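Local coordinates for dally-like protein (Drosophila melanogaster, PDB 3ODN) that probably acts as a cell-surface heparan sulfate proteoglycan of the glypican family, with a protein core containing a region important for hedgehog signalling, at residues M102-R105 with Y111-N114; D120-L125 with E291-K296; N145-K150 with E299-F304; M151-V154 with T160-E163. The protein carries 2 engineered substitutions. All coordinates share one frame; numbering follows the deposited sequence.

Contact 1 (M102-R105 with Y111-N114)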
loop_
_atom_site.group_PDB
_atom_site.type_symbol
_atom_site.label_atom_id
_atom_site.label_comp_id
_atom_site.label_asym_id
_atom_site.label_seq_id
_atom_site.Cartn_x
_atom_site.Cartn_y
_atom_site.Cartn_z
ATOM N N MET A 102 -28.001 -3.194 15.988
ATOM C CA MET A 102 -29.099 -2.694 15.167
ATOM C C MET A 102 -30.035 -3.827 14.785
ATOM O O MET A 102 -31.251 -3.653 14.854
ATOM C CB MET A 102 -28.594 -1.997 13.897
ATOM C CG MET A 102 -29.726 -1.476 13.011
ATOM S SD MET A 102 -29.229 -0.951 11.351
ATOM C CE MET A 102 -28.717 0.740 11.690
ATOM N N PHE A 103 -29.479 -4.979 14.393
ATOM C CA PHE A 103 -30.272 -6.115 13.920
ATOM C C PHE A 103 -31.130 -6.825 14.978
ATOM O O PHE A 103 -32.267 -7.121 14.676
ATOM C CB PHE A 103 -29.460 -7.013 12.987
ATOM C CG PHE A 103 -29.446 -6.614 11.519
ATOM C CD1 PHE A 103 -29.859 -7.508 10.532
ATOM C CD2 PHE A 103 -29.021 -5.343 11.123
ATOM C CE1 PHE A 103 -29.869 -7.136 9.184
ATOM C CE2 PHE A 103 -29.014 -4.980 9.770
ATOM C CZ PHE A 103 -29.437 -5.883 8.808
ATOM N N ILE A 104 -30.646 -6.946 16.243
ATOM C CA ILE A 104 -31.373 -7.451 17.425
ATOM C C ILE A 104 -32.530 -6.485 17.732
ATOM O O ILE A 104 -33.626 -6.899 18.121
ATOM C CB ILE A 104 -30.426 -7.562 18.671
ATOM C CG1 ILE A 104 -29.550 -8.830 18.613
ATOM C CG2 ILE A 104 -31.205 -7.525 19.996
ATOM C CD1 ILE A 104 -28.417 -8.901 19.737
ATOM N N ARG A 105 -32.256 -5.187 17.599
ATOM C CA ARG A 105 -33.238 -4.156 17.900
ATOM C C ARG A 105 -34.332 -4.047 16.843
ATOM O O ARG A 105 -35.499 -4.070 17.196
ATOM C CB ARG A 105 -32.547 -2.817 18.251
ATOM C CG ARG A 105 -32.168 -2.752 19.739
ATOM C CD ARG A 105 -30.802 -2.164 20.039
ATOM N NE ARG A 105 -30.810 -0.711 19.936
ATOM C CZ ARG A 105 -30.789 0.116 20.976
ATOM N NH1 ARG A 105 -30.712 -0.360 22.212
ATOM N NH2 ARG A 105 -30.820 1.427 20.787
ATOM N N TYR A 111 -33.850 -12.197 13.358
ATOM C CA TYR A 111 -32.418 -11.995 13.240
ATOM C C TYR A 111 -31.641 -12.958 14.161
ATOM O O TYR A 111 -30.756 -13.639 13.659
ATOM C CB TYR A 111 -32.017 -10.513 13.467
ATOM C CG TYR A 111 -30.535 -10.344 13.705
ATOM C CD1 TYR A 111 -29.633 -10.381 12.646
ATOM C CD2 TYR A 111 -30.022 -10.252 14.997
ATOM C CE1 TYR A 111 -28.259 -10.285 12.862
ATOM C CE2 TYR A 111 -28.651 -10.166 15.226
ATOM C CZ TYR A 111 -27.772 -10.168 14.153
ATOM O OH TYR A 111 -26.417 -10.090 14.358
ATOM N N GLU A 112 -31.945 -12.999 15.479
ATOM C CA GLU A 112 -31.285 -13.861 16.478
ATOM C C GLU A 112 -31.175 -15.328 16.050
ATOM O O GLU A 112 -30.096 -15.907 16.150
ATOM C CB GLU A 112 -31.972 -13.766 17.848
ATOM C CG GLU A 112 -31.665 -12.486 18.614
ATOM C CD GLU A 112 -32.031 -12.457 20.091
ATOM O OE1 GLU A 112 -31.885 -11.377 20.710
ATOM O OE2 GLU A 112 -32.458 -13.502 20.634
ATOM N N ARG A 113 -32.265 -15.903 15.520
ATOM C CA ARG A 113 -32.341 -17.288 15.019
ATOM C C ARG A 113 -31.327 -17.545 13.896
ATOM O O ARG A 113 -30.740 -18.633 13.835
ATOM C CB ARG A 113 -33.759 -17.552 14.472
ATOM C CG ARG A 113 -34.194 -19.027 14.421
ATOM C CD ARG A 113 -35.365 -19.277 13.462
ATOM N NE ARG A 113 -36.393 -18.232 13.547
ATOM C CZ ARG A 113 -37.067 -17.748 12.507
ATOM N NH1 ARG A 113 -36.858 -18.233 11.288
ATOM N NH2 ARG A 113 -37.967 -16.789 12.680
ATOM N N ASN A 114 -31.122 -16.528 13.021
ATOM C CA ASN A 114 -30.270 -16.585 11.826
ATOM C C ASN A 114 -29.058 -15.695 11.863
ATOM O O ASN A 114 -28.465 -15.456 10.807
ATOM C CB ASN A 114 -31.094 -16.232 10.590
ATOM C CG ASN A 114 -32.250 -17.155 10.357
ATOM O OD1 ASN A 114 -32.078 -18.361 10.159
ATOM N ND2 ASN A 114 -33.456 -16.606 10.414
#
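Phe103 and Tyr111 meet where the long helix 48-106 of the all-helical glypican core ends and the chain turns into the short helix 109-113, a tight reversal in which the alpha carbons of Ile104 and Tyr111 come within 6.3 Å of each other. Across the bend the largest share of the contact falls to the ring of Tyr111. With CG anti to the backbone N (chi1 165°), the Tyr111 side chain reaches back across the turn and lays its ring against the last part of the long helix. Phe103 CB sits almost squarely over that ring, 3.4 Å from its centroid and 13° off the normal, a close CH-pi contact. Beyond CB, the Phe103 ring turns its edge toward the same tyrosine in an offset edge-to-face pair, with centroids 5.5 Å apart and planes at 67°. Phe118 of helix 115-131 joins both rings, and Asn100 ND2 gives the Tyr111 hydroxyl a weak hydrogen bond. An alanine in place of Tyr111 is likely to leave Phe103 CB without its aromatic platform and open a gap inside the turn. Toward solvent the contact thins out: the extended Glu112 side chain brings OE1 to 4.0 Å from Ile104 CG2, a mere graze of a carboxylate along an aliphatic branch. The other branch of that isoleucine does more, its CG1 lying 3.8 Å from Tyr111 CE2.

Contact 2 (D120-L125 with E291-K296)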
loop_
_atom_site.group_PDB
_atom_site.type_symbol
_atom_site.label_atom_id
_atom_site.label_comp_id
_atom_site.label_asym_id
_atom_site.label_seq_id
_atom_site.Cartn_x
_atom_site.Cartn_y
_atom_site.Cartn_z
ATOM N N ASP A 120 -21.148 -14.934 10.038
ATOM C CA ASP A 120 -20.293 -15.653 9.070
ATOM C C ASP A 120 -19.797 -14.697 7.985
ATOM O O ASP A 120 -18.716 -14.916 7.437
ATOM C CB ASP A 120 -21.036 -16.827 8.381
ATOM C CG ASP A 120 -21.201 -18.083 9.215
ATOM O OD1 ASP A 120 -20.541 -18.182 10.280
ATOM O OD2 ASP A 120 -22.031 -18.954 8.828
ATOM N N LEU A 121 -20.607 -13.684 7.635
ATOM C CA LEU A 121 -20.241 -12.671 6.659
ATOM C C LEU A 121 -19.104 -11.830 7.236
ATOM O O LEU A 121 -18.084 -11.690 6.581
ATOM C CB LEU A 121 -21.447 -11.780 6.268
ATOM C CG LEU A 121 -21.181 -10.793 5.111
ATOM C CD1 LEU A 121 -20.982 -11.521 3.812
ATOM C CD2 LEU A 121 -22.279 -9.747 4.994
ATOM N N PHE A 122 -19.245 -11.326 8.472
ATOM C CA PHE A 122 -18.176 -10.550 9.106
ATOM C C PHE A 122 -16.849 -11.304 9.271
ATOM O O PHE A 122 -15.796 -10.690 9.217
ATOM C CB PHE A 122 -18.644 -9.917 10.416
ATOM C CG PHE A 122 -19.400 -8.628 10.211
ATOM C CD1 PHE A 122 -20.791 -8.617 10.186
ATOM C CD2 PHE A 122 -18.722 -7.429 10.009
ATOM C CE1 PHE A 122 -21.491 -7.423 9.973
ATOM C CE2 PHE A 122 -19.423 -6.233 9.792
ATOM C CZ PHE A 122 -20.802 -6.231 9.810
ATOM N N LYS A 123 -16.910 -12.626 9.439
ATOM C CA LYS A 123 -15.739 -13.482 9.580
ATOM C C LYS A 123 -14.959 -13.573 8.285
ATOM O O LYS A 123 -13.737 -13.537 8.323
ATOM C CB LYS A 123 -16.141 -14.880 10.085
ATOM C CG LYS A 123 -16.181 -14.941 11.606
ATOM C CD LYS A 123 -17.430 -15.626 12.157
ATOM C CE LYS A 123 -17.532 -15.445 13.654
ATOM N NZ LYS A 123 -18.610 -16.278 14.244
ATOM N N GLU A 124 -15.661 -13.661 7.144
ATOM C CA GLU A 124 -15.078 -13.717 5.807
ATOM C C GLU A 124 -14.338 -12.437 5.469
ATOM O O GLU A 124 -13.245 -12.488 4.900
ATOM C CB GLU A 124 -16.156 -13.996 4.765
ATOM C CG GLU A 124 -16.815 -15.376 4.867
ATOM C CD GLU A 124 -16.010 -16.625 4.527
ATOM O OE1 GLU A 124 -16.637 -17.651 4.166
ATOM O OE2 GLU A 124 -14.765 -16.598 4.652
ATOM N N LEU A 125 -14.926 -11.287 5.849
ATOM C CA LEU A 125 -14.388 -9.948 5.648
ATOM C C LEU A 125 -13.174 -9.774 6.536
ATOM O O LEU A 125 -12.176 -9.246 6.080
ATOM C CB LEU A 125 -15.452 -8.869 5.927
ATOM C CG LEU A 125 -16.789 -8.978 5.175
ATOM C CD1 LEU A 125 -17.832 -8.044 5.791
ATOM C CD2 LEU A 125 -16.636 -8.711 3.681
ATOM N N GLU A 291 -18.722 1.190 7.611
ATOM C CA GLU A 291 -19.465 1.900 8.654
ATOM C C GLU A 291 -21.030 1.833 8.502
ATOM O O GLU A 291 -21.690 1.470 9.481
ATOM C CB GLU A 291 -18.927 3.327 8.909
ATOM C CG GLU A 291 -19.876 4.236 9.682
ATOM C CD GLU A 291 -19.234 5.195 10.665
ATOM O OE1 GLU A 291 -18.195 5.807 10.322
ATOM O OE2 GLU A 291 -19.801 5.364 11.769
ATOM N N PRO A 292 -21.635 2.137 7.316
ATOM C CA PRO A 292 -23.104 2.064 7.207
ATOM C C PRO A 292 -23.589 0.760 6.583
ATOM O O PRO A 292 -24.640 0.747 5.934
ATOM C CB PRO A 292 -23.420 3.246 6.293
ATOM C CG PRO A 292 -22.100 3.489 5.484
ATOM C CD PRO A 292 -21.040 2.613 6.045
ATOM N N LEU A 293 -22.822 -0.335 6.758
ATOM C CA LEU A 293 -23.124 -1.649 6.186
ATOM C C LEU A 293 -24.456 -2.220 6.688
ATOM O O LEU A 293 -25.191 -2.825 5.901
ATOM C CB LEU A 293 -21.950 -2.638 6.354
ATOM C CG LEU A 293 -22.035 -4.008 5.638
ATOM C CD1 LEU A 293 -22.396 -3.863 4.151
ATOM C CD2 LEU A 293 -20.719 -4.739 5.756
ATOM N N ASN A 294 -24.800 -1.934 7.954
ATOM C CA ASN A 294 -26.067 -2.345 8.566
ATOM C C ASN A 294 -27.287 -1.718 7.880
ATOM O O ASN A 294 -28.262 -2.435 7.627
ATOM C CB ASN A 294 -26.058 -2.121 10.076
ATOM C CG ASN A 294 -25.686 -0.737 10.553
ATOM O OD1 ASN A 294 -25.615 0.242 9.790
ATOM N ND2 ASN A 294 -25.493 -0.622 11.859
ATOM N N ILE A 295 -27.163 -0.410 7.482
ATOM C CA ILE A 295 -28.156 0.399 6.755
ATOM C C ILE A 295 -28.339 -0.146 5.332
ATOM O O ILE A 295 -29.470 -0.269 4.882
ATOM C CB ILE A 295 -27.791 1.920 6.780
ATOM C CG1 ILE A 295 -27.913 2.509 8.202
ATOM C CG2 ILE A 295 -28.615 2.751 5.778
ATOM C CD1 ILE A 295 -26.689 3.319 8.662
ATOM N N LYS A 296 -27.239 -0.495 4.637
ATOM C CA LYS A 296 -27.291 -1.043 3.265
ATOM C C LYS A 296 -27.984 -2.416 3.238
ATOM O O LYS A 296 -28.721 -2.708 2.303
ATOM C CB LYS A 296 -25.887 -1.154 2.658
ATOM C CG LYS A 296 -25.167 0.173 2.470
ATOM C CD LYS A 296 -23.638 -0.051 2.420
ATOM C CE LYS A 296 -22.872 1.063 1.745
ATOM N NZ LYS A 296 -22.270 0.640 0.445
#
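Leu293 reaches toward both Phe122 and Leu125 with a single methyl group, CD2, and so joins the first turn of helix 293-306 to the middle of helix 115-131. The backbones stay well apart, the nearest alpha carbons, those of Phe122 and Leu293, being separated by 10.6 Å, so only the far ends of side chains can span the interval. Conformation decides which ends arrive. In Leu293, CG lies anti to the backbone N (chi1 -172°), and CD2 is the branch that continues the extended chain from CA, whereas CD1 folds back closer to it. Leu125 is built differently: its CG stands anti to the carbonyl carbon, beside the backbone N, but with chi2 at 167° CD1 is again the extended methyl. The two leucines therefore approach tip to tip, CD1 of Leu125 standing 4.4 Å from CD2 of Leu293. Phe122 does not point its CB at the other helix, yet with CG anti to the carbonyl carbon (chi1 -82°) its ring reaches across and brings CZ to 4.3 Å from the same Leu293 CD2, which meets the ring obliquely. These are light van der Waals touches, and neighbours complete the packing: Phe99 of helix 48-106 meets the Phe122 ring edge-to-face, while Leu186 of helix 182-214 lies against Leu293. Pro292 occupies the N-cap position, and its carbonyl O accepts Lys296 N at 3.2 Å. Buried aliphatic and aromatic ends converging from several helices in this way form the hydrophobic core of an alpha-helical bundle, here the elongated bundle of the glypican core domain.

Contact 3 (N145-K150 with E299-F304)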
loop_
_atom_site.group_PDB
_atom_site.type_symbol
_atom_site.label_atom_id
_atom_site.label_comp_id
_atom_site.label_asym_id
_atom_site.label_seq_id
_atom_site.Cartn_x
_atom_site.Cartn_y
_atom_site.Cartn_z
ATOM N N ASN A 145 -27.976 -14.846 -1.405
ATOM C CA ASN A 145 -28.744 -16.011 -1.862
ATOM C C ASN A 145 -29.428 -16.713 -0.651
ATOM O O ASN A 145 -30.610 -17.083 -0.714
ATOM C CB ASN A 145 -27.854 -16.986 -2.646
ATOM C CG ASN A 145 -28.661 -18.074 -3.315
ATOM O OD1 ASN A 145 -29.156 -17.916 -4.446
ATOM N ND2 ASN A 145 -28.851 -19.187 -2.605
ATOM N N THR A 146 -28.655 -16.886 0.441
ATOM C CA THR A 146 -29.069 -17.494 1.707
ATOM C C THR A 146 -30.116 -16.582 2.373
ATOM O O THR A 146 -31.115 -17.080 2.887
ATOM C CB THR A 146 -27.823 -17.702 2.618
ATOM O OG1 THR A 146 -26.846 -18.507 1.932
ATOM C CG2 THR A 146 -28.169 -18.327 3.984
ATOM N N LEU A 147 -29.876 -15.260 2.356
ATOM C CA LEU A 147 -30.757 -14.261 2.937
ATOM C C LEU A 147 -32.126 -14.279 2.261
ATOM O O LEU A 147 -33.138 -14.281 2.953
ATOM C CB LEU A 147 -30.081 -12.873 2.858
ATOM C CG LEU A 147 -30.794 -11.667 3.460
ATOM C CD1 LEU A 147 -30.968 -11.801 4.960
ATOM C CD2 LEU A 147 -30.046 -10.410 3.141
ATOM N N TYR A 148 -32.158 -14.381 0.924
ATOM C CA TYR A 148 -33.385 -14.468 0.121
ATOM C C TYR A 148 -34.208 -15.742 0.397
ATOM O O TYR A 148 -35.439 -15.669 0.463
ATOM C CB TYR A 148 -33.012 -14.361 -1.373
ATOM C CG TYR A 148 -34.066 -14.805 -2.363
ATOM C CD1 TYR A 148 -35.302 -14.168 -2.432
ATOM C CD2 TYR A 148 -33.799 -15.808 -3.289
ATOM C CE1 TYR A 148 -36.262 -14.548 -3.368
ATOM C CE2 TYR A 148 -34.741 -16.178 -4.249
ATOM C CZ TYR A 148 -35.976 -15.554 -4.278
ATOM O OH TYR A 148 -36.913 -15.928 -5.215
ATOM N N GLN A 149 -33.532 -16.905 0.497
ATOM C CA GLN A 149 -34.188 -18.193 0.723
ATOM C C GLN A 149 -34.846 -18.235 2.084
ATOM O O GLN A 149 -36.024 -18.611 2.169
ATOM C CB GLN A 149 -33.224 -19.368 0.517
ATOM C CG GLN A 149 -33.230 -19.904 -0.917
ATOM C CD GLN A 149 -32.295 -21.069 -1.051
ATOM O OE1 GLN A 149 -32.592 -22.190 -0.630
ATOM N NE2 GLN A 149 -31.131 -20.826 -1.611
ATOM N N LYS A 150 -34.116 -17.752 3.124
ATOM C CA LYS A 150 -34.590 -17.639 4.502
ATOM C C LYS A 150 -35.800 -16.717 4.559
ATOM O O LYS A 150 -36.800 -17.061 5.180
ATOM C CB LYS A 150 -33.491 -17.063 5.419
ATOM C CG LYS A 150 -32.282 -17.959 5.638
ATOM C CD LYS A 150 -32.555 -19.201 6.468
ATOM C CE LYS A 150 -31.258 -19.817 6.920
ATOM N NZ LYS A 150 -30.538 -18.936 7.876
ATOM N N GLU A 299 -31.862 -1.977 4.095
ATOM C CA GLU A 299 -32.498 -1.406 2.912
ATOM C C GLU A 299 -32.753 -2.472 1.838
ATOM O O GLU A 299 -33.803 -2.427 1.202
ATOM C CB GLU A 299 -31.746 -0.155 2.412
ATOM C CG GLU A 299 -32.030 1.053 3.307
ATOM C CD GLU A 299 -31.312 2.372 3.066
ATOM O OE1 GLU A 299 -30.218 2.379 2.453
ATOM O OE2 GLU A 299 -31.831 3.402 3.555
ATOM N N ALA A 300 -31.865 -3.491 1.719
ATOM C CA ALA A 300 -32.062 -4.648 0.826
ATOM C C ALA A 300 -33.230 -5.527 1.375
ATOM O O ALA A 300 -34.066 -6.010 0.607
ATOM C CB ALA A 300 -30.786 -5.464 0.752
ATOM N N ILE A 301 -33.294 -5.680 2.713
ATOM C CA ILE A 301 -34.329 -6.408 3.428
ATOM C C ILE A 301 -35.726 -5.748 3.240
ATOM O O ILE A 301 -36.692 -6.450 2.929
ATOM C CB ILE A 301 -33.910 -6.631 4.912
ATOM C CG1 ILE A 301 -32.852 -7.774 5.014
ATOM C CG2 ILE A 301 -35.129 -6.896 5.820
ATOM C CD1 ILE A 301 -32.108 -7.976 6.410
ATOM N N MET A 302 -35.815 -4.402 3.400
ATOM C CA MET A 302 -37.059 -3.625 3.227
ATOM C C MET A 302 -37.530 -3.688 1.777
ATOM O O MET A 302 -38.730 -3.700 1.539
ATOM C CB MET A 302 -36.868 -2.164 3.652
ATOM C CG MET A 302 -36.859 -1.964 5.153
ATOM S SD MET A 302 -36.938 -0.216 5.626
ATOM C CE MET A 302 -35.202 0.302 5.375
ATOM N N ASN A 303 -36.577 -3.756 0.810
ATOM C CA ASN A 303 -36.849 -3.889 -0.628
ATOM C C ASN A 303 -37.577 -5.197 -0.896
ATOM O O ASN A 303 -38.428 -5.240 -1.784
ATOM C CB ASN A 303 -35.554 -3.835 -1.449
ATOM C CG ASN A 303 -34.999 -2.453 -1.725
ATOM O OD1 ASN A 303 -35.447 -1.429 -1.185
ATOM N ND2 ASN A 303 -33.969 -2.405 -2.561
ATOM N N PHE A 304 -37.253 -6.256 -0.114
ATOM C CA PHE A 304 -37.914 -7.567 -0.186
ATOM C C PHE A 304 -39.301 -7.484 0.459
ATOM O O PHE A 304 -40.255 -8.002 -0.113
ATOM C CB PHE A 304 -37.076 -8.670 0.497
ATOM C CG PHE A 304 -37.574 -10.083 0.286
ATOM C CD1 PHE A 304 -37.006 -10.901 -0.677
ATOM C CD2 PHE A 304 -38.609 -10.603 1.063
ATOM C CE1 PHE A 304 -37.475 -12.207 -0.873
ATOM C CE2 PHE A 304 -39.072 -11.905 0.866
ATOM C CZ PHE A 304 -38.495 -12.700 -0.094
#
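Two helical segments, 145-150 of helix 136-155 and 299-304 of helix 293-306, lie near enough for the alpha carbons of Leu147 and Ile301 to be 8.6 Å apart and those of Tyr148 and Phe304 8.3 Å. The aromatic pair closes most tightly. In both residues CG is anti to the backbone N (chi1 164° in Tyr148, -171° in Phe304), a rotation that swings the two rings into the space between the helices, where the side chains cross at about a right angle. They touch rim to rim, neither ring lying over the other's face: Tyr148 CD1 is 3.3 Å from Phe304 CE1, the centroids are 5.9 Å apart and the planes are inclined at 66°. This is helix-to-helix packing inside the glypican bundle, and the helices are also bridged by the segment that follows helix 163-176, for Pro178 lies against both rings. Met173 of helix 163-176 adds to the cover of Tyr148. Next to the aromatic pair, Leu147 and Ile301 make a looser aliphatic contact, their CD1 methyls meeting at 4.2 Å. Phe118 packs on Leu147 and Tyr107 on Ile301.

Contact 4 (M151-V154 with T160-E163)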
loop_
_atom_site.group_PDB
_atom_site.type_symbol
_atom_site.label_atom_id
_atom_site.label_comp_id
_atom_site.label_asym_id
_atom_site.label_seq_id
_atom_site.Cartn_x
_atom_site.Cartn_y
_atom_site.Cartn_z
ATOM N N MET A 151 -35.699 -15.550 3.911
ATOM C CA MET A 151 -36.749 -14.536 3.892
ATOM C C MET A 151 -37.978 -14.934 3.093
ATOM O O MET A 151 -39.078 -14.540 3.476
ATOM C CB MET A 151 -36.205 -13.188 3.421
ATOM C CG MET A 151 -35.418 -12.466 4.478
ATOM S SD MET A 151 -34.838 -10.876 3.889
ATOM C CE MET A 151 -36.404 -9.958 3.884
ATOM N N PHE A 152 -37.805 -15.707 1.994
ATOM C CA PHE A 152 -38.942 -16.161 1.199
ATOM C C PHE A 152 -39.766 -17.120 2.057
ATOM O O PHE A 152 -40.980 -16.935 2.181
ATOM C CB PHE A 152 -38.503 -16.812 -0.131
ATOM C CG PHE A 152 -39.661 -17.324 -0.964
ATOM C CD1 PHE A 152 -40.077 -18.648 -0.870
ATOM C CD2 PHE A 152 -40.385 -16.463 -1.783
ATOM C CE1 PHE A 152 -41.185 -19.107 -1.592
ATOM C CE2 PHE A 152 -41.488 -16.927 -2.517
ATOM C CZ PHE A 152 -41.878 -18.246 -2.418
ATOM N N THR A 153 -39.092 -18.112 2.676
ATOM C CA THR A 153 -39.705 -19.101 3.558
ATOM C C THR A 153 -40.427 -18.463 4.734
ATOM O O THR A 153 -41.587 -18.772 4.930
ATOM C CB THR A 153 -38.724 -20.209 3.955
ATOM O OG1 THR A 153 -37.420 -19.675 4.161
ATOM C CG2 THR A 153 -38.647 -21.295 2.923
ATOM N N VAL A 154 -39.775 -17.535 5.464
ATOM C CA VAL A 154 -40.343 -16.805 6.606
ATOM C C VAL A 154 -41.706 -16.156 6.234
ATOM O O VAL A 154 -42.702 -16.385 6.932
ATOM C CB VAL A 154 -39.320 -15.779 7.190
ATOM C CG1 VAL A 154 -39.987 -14.773 8.126
ATOM C CG2 VAL A 154 -38.182 -16.485 7.911
ATOM N N THR A 160 -45.799 -24.819 2.064
ATOM C CA THR A 160 -44.736 -25.768 2.398
ATOM C C THR A 160 -43.809 -26.011 1.202
ATOM O O THR A 160 -44.282 -26.204 0.074
ATOM C CB THR A 160 -45.279 -27.014 3.134
ATOM O OG1 THR A 160 -44.182 -27.735 3.703
ATOM C CG2 THR A 160 -46.130 -27.931 2.241
ATOM N N PHE A 161 -42.487 -25.939 1.446
ATOM C CA PHE A 161 -41.462 -26.079 0.408
ATOM C C PHE A 161 -40.366 -27.046 0.800
ATOM O O PHE A 161 -39.685 -26.845 1.810
ATOM C CB PHE A 161 -40.821 -24.725 0.045
ATOM C CG PHE A 161 -41.662 -23.494 0.263
ATOM C CD1 PHE A 161 -42.466 -22.995 -0.754
ATOM C CD2 PHE A 161 -41.634 -22.820 1.479
ATOM C CE1 PHE A 161 -43.244 -21.855 -0.550
ATOM C CE2 PHE A 161 -42.407 -21.678 1.681
ATOM C CZ PHE A 161 -43.201 -21.202 0.665
ATOM N N ASP A 162 -40.170 -28.071 -0.043
ATOM C CA ASP A 162 -39.129 -29.086 0.098
ATOM C C ASP A 162 -37.825 -28.576 -0.541
ATOM O O ASP A 162 -37.781 -27.435 -1.013
ATOM C CB ASP A 162 -39.584 -30.426 -0.530
ATOM C CG ASP A 162 -39.989 -30.370 -1.996
ATOM O OD1 ASP A 162 -40.787 -29.473 -2.362
ATOM O OD2 ASP A 162 -39.569 -31.271 -2.767
ATOM N N GLU A 163 -36.771 -29.413 -0.538
ATOM C CA GLU A 163 -35.458 -29.115 -1.108
ATOM C C GLU A 163 -35.524 -28.781 -2.615
ATOM O O GLU A 163 -34.820 -27.873 -3.070
ATOM C CB GLU A 163 -34.483 -30.280 -0.852
ATOM C CG GLU A 163 -33.020 -29.845 -0.806
ATOM C CD GLU A 163 -31.965 -30.938 -0.771
ATOM O OE1 GLU A 163 -32.213 -32.002 -0.155
ATOM O OE2 GLU A 163 -30.868 -30.708 -1.330
#
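Phe161 turns its side chain from the connection between helices 136-155 and 163-176 back onto the end of the first of them, where it meets Phe152 and Thr153. The alpha carbons of Thr153 and Phe161 are 7.9 Å apart, and the phenylalanine ring fills the interval. On the buried side, CE1 and CZ of Phe161 lie 3.6 and 3.7 Å from Phe152 CE1, with Phe161 CE1 coming up to the edge of the Phe152 ring, near its plane. The planes are inclined at 55° and the centroids 5.3 Å apart, so the two rings meet at a slant. Phe152 is buried, and Val315 and Phe316 of helix 308-318 also pack on it, while Met166 of helix 163-176 touches Phe152, Thr153 and Phe161 alike. On the more exposed side, Thr153 sets its methyl CG2 3.7 Å from Phe161 CD2, while its hydroxyl is occupied on its own helix, hydrogen-bonded to the carbonyls of Gln149 and Lys150. Both Thr153 and Phe161 remain partly exposed, and past them the chain runs to solvent at Asp162, the N-cap residue of helix 163-176. A serine in place of Phe161 would probably leave the rim of Phe152 and the Thr153 methyl without the ring that touches both and set the connection free to shift. Since every touch across this contact is apolar, its hold on the connection rests on shape and on the burial of carbon surface, with no directional bond between the segments to fix one exact orientation.

Overall arrangement
Contacts 2 and 3 are the buried pair, and both use helix 293-306: its start meets helix 115-131 and its later turns meet helix 136-155. Contacts 1 and 4 are local reversals, each closing a short connection between successive helices and only partly buried. They nevertheless lean on the same core. Phe103 of contact 1 reaches Asn294 and Ile301, and Met151 and Phe152 of contact 4 pack on Phe304. Contact 2 rests on a few side-chain ends round one leucine methyl, contact 3 on a ring pair beside an aliphatic pair, and the two reversals each use a ring folded back on the preceding helix. Polar atoms link contacts 1 and 3 through Asn114 and Lys150.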